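Local coordinates for protein saframycin Mx1 synthetase B (Legionella pneumophila subsp. pneumophila, PDB 3KXW) that is a fatty acid AMP ligase of the ANL superfamily that binds 5'-O-[(S)-(dodecanoyloxy)(hydroxy)phosphoryl]adenosine in a pocket of its AMP-binding region, at residues A[116-121]-A[144-149]. Numbering follows the deposited sequence.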
loop_
_atom_site.group_PDB
_atom_site.type_symbol
_atom_site.label_atom_id
_atom_site.label_comp_id
_atom_site.label_asym_id
_atom_site.label_seq_id
_atom_site.Cartn_x
_atom_site.Cartn_y
_atom_site.Cartn_z
ATOM N N PRO A 116 -18.599 -9.216 -10.604
ATOM C CA PRO A 116 -19.342 -9.205 -9.342
ATOM C C PRO A 116 -20.855 -9.191 -9.593
ATOM O O PRO A 116 -21.308 -8.729 -10.657
ATOM C CB PRO A 116 -18.934 -7.877 -8.721
ATOM C CG PRO A 116 -18.549 -7.014 -9.908
ATOM C CD PRO A 116 -17.833 -7.970 -10.807
ATOM N N VAL A 117 -21.615 -9.680 -8.632
ATOM C CA VAL A 117 -23.065 -9.750 -8.777
ATOM C C VAL A 117 -23.755 -8.516 -8.243
ATOM O O VAL A 117 -24.842 -8.181 -8.698
ATOM C CB VAL A 117 -23.682 -11.013 -8.123
ATOM C CG1 VAL A 117 -23.221 -12.258 -8.860
ATOM C CG2 VAL A 117 -23.384 -11.092 -6.602
ATOM N N ILE A 118 -23.105 -7.845 -7.287
ATOM C CA ILE A 118 -23.633 -6.665 -6.602
ATOM C C ILE A 118 -22.472 -5.722 -6.322
ATOM O O ILE A 118 -21.350 -6.174 -6.149
ATOM C CB ILE A 118 -24.283 -7.026 -5.260
ATOM C CG1 ILE A 118 -25.545 -7.842 -5.478
ATOM C CG2 ILE A 118 -24.622 -5.786 -4.446
ATOM C CD1 ILE A 118 -26.640 -7.058 -6.156
ATOM N N VAL A 119 -22.726 -4.417 -6.337
ATOM C CA VAL A 119 -21.757 -3.448 -5.829
ATOM C C VAL A 119 -22.385 -2.662 -4.671
ATOM O O VAL A 119 -23.539 -2.243 -4.748
ATOM C CB VAL A 119 -21.179 -2.508 -6.943
ATOM C CG1 VAL A 119 -22.284 -1.793 -7.705
ATOM C CG2 VAL A 119 -20.198 -1.495 -6.351
ATOM N N LEU A 120 -21.634 -2.531 -3.584
ATOM C CA LEU A 120 -22.022 -1.697 -2.454
ATOM C C LEU A 120 -21.269 -0.378 -2.485
ATOM O O LEU A 120 -20.087 -0.326 -2.810
ATOM C CB LEU A 120 -21.755 -2.412 -1.121
ATOM C CG LEU A 120 -22.420 -3.791 -1.044
ATOM C CD1 LEU A 120 -22.108 -4.465 0.276
ATOM C CD2 LEU A 120 -23.953 -3.725 -1.236
HETATM N N MSE A 121 -21.956 0.701 -2.160
HETATM C CA MSE A 121 -21.286 1.999 -2.064
HETATM C C MSE A 121 -22.164 2.889 -1.210
HETATM O O MSE A 121 -23.287 2.521 -0.935
HETATM C CB MSE A 121 -21.119 2.600 -3.466
HETATM C CG MSE A 121 -22.444 2.964 -4.147
HETATM SE SE MSE A 121 -22.143 3.587 -5.993
HETATM C CE MSE A 121 -21.671 1.880 -6.862
ATOM N N PRO A 144 -25.694 -4.338 -10.527
ATOM C CA PRO A 144 -26.698 -3.780 -9.616
ATOM C C PRO A 144 -26.039 -3.204 -8.364
ATOM O O PRO A 144 -25.173 -3.847 -7.756
ATOM C CB PRO A 144 -27.558 -4.995 -9.248
ATOM C CG PRO A 144 -27.443 -5.907 -10.424
ATOM C CD PRO A 144 -26.028 -5.711 -10.952
ATOM N N ALA A 145 -26.461 -2.004 -7.992
ATOM C CA ALA A 145 -25.825 -1.265 -6.910
ATOM C C ALA A 145 -26.781 -1.119 -5.736
ATOM O O ALA A 145 -28.007 -1.103 -5.912
ATOM C CB ALA A 145 -25.318 0.101 -7.409
ATOM N N ILE A 146 -26.222 -1.054 -4.533
ATOM C CA ILE A 146 -27.005 -0.908 -3.315
ATOM C C ILE A 146 -26.307 0.081 -2.406
ATOM O O ILE A 146 -25.103 -0.044 -2.135
ATOM C CB ILE A 146 -27.155 -2.238 -2.551
ATOM C CG1 ILE A 146 -27.860 -3.283 -3.404
ATOM C CG2 ILE A 146 -27.917 -2.023 -1.207
ATOM C CD1 ILE A 146 -27.969 -4.644 -2.701
ATOM N N ALA A 147 -27.049 1.084 -1.958
ATOM C CA ALA A 147 -26.523 2.058 -1.016
ATOM C C ALA A 147 -26.421 1.452 0.369
ATOM O O ALA A 147 -27.396 0.919 0.894
ATOM C CB ALA A 147 -27.426 3.282 -0.978
ATOM N N LEU A 148 -25.252 1.568 0.992
ATOM C CA LEU A 148 -25.066 0.929 2.288
ATOM C C LEU A 148 -26.042 1.503 3.328
ATOM O O LEU A 148 -26.563 0.760 4.156
ATOM C CB LEU A 148 -23.602 1.011 2.767
ATOM C CG LEU A 148 -23.145 -0.139 3.678
ATOM C CD1 LEU A 148 -22.986 -1.479 2.941
ATOM C CD2 LEU A 148 -21.850 0.222 4.417
ATOM N N GLU A 149 -26.319 2.802 3.260
ATOM C CA GLU A 149 -27.261 3.406 4.197
ATOM C C GLU A 149 -28.674 2.812 4.164
ATOM O O GLU A 149 -29.460 3.022 5.095
ATOM C CB GLU A 149 -27.344 4.923 3.993
ATOM C CG GLU A 149 -26.077 5.656 4.378
ATOM C CD GLU A 149 -25.223 5.974 3.166
ATOM O OE1 GLU A 149 -25.352 5.243 2.163
ATOM O OE2 GLU A 149 -24.441 6.958 3.213
#
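Strands 118-121 and 144-147 run parallel as neighbours in one sheet, their axes 4.8 Å apart at closest approach and 29° from each other in direction. Four backbone hydrogen bonds zigzag between them: Val119 N to Pro144 O (2.9 Å), Ile146 N to Val119 O, Met121 N to Ile146 O (3.2 Å), and Leu148 N to Met121 O. Val119 and Met121 thus each engage with both N and O, as does Ile146 on the other strand, the regular parallel pattern. The same carbonyls also accept close CA-H contacts, as where Ala145 CA lies 3.3 Å from Val119 O. The last bond carries the pairing past the strand end, since Leu148 already belongs to a 3-10 turn.

Each face of the pair then packs separately. On the face of Val119, Ala145 and Met121, the methyl CG1 of Val119 sits 3.6 Å from Ala145 CB, placed there by a chi1 of 55° that sets CG1 between backbone N and carbonyl carbon. Selenomethionine Met121 bends at chi3, bringing CE back along the sheet to Ala145 CB (4.1 Å); helix 123-129 covers this side through Ile126. On the face of Leu120 and Ile146, the two side chains lie alongside one another, pointing the same way, with Leu120 CD2 3.8 Å from Ile146 CB. Ile118 CG2 meets CD1 of Ile146, while the CD1 methyl of Ile118 reaches Pro144 CB, the isoleucine side chain lying nearly at a right angle to that of the proline. Leu148 touches Leu120 methyl to methyl and rests on helix 76-87.

With strand 67-71 bonded to the other edge of 118-121, the pair illustrates the parallel core of an alpha/beta sheet flanked by helices, here within the AMP-binding domain of an ANL-family enzyme.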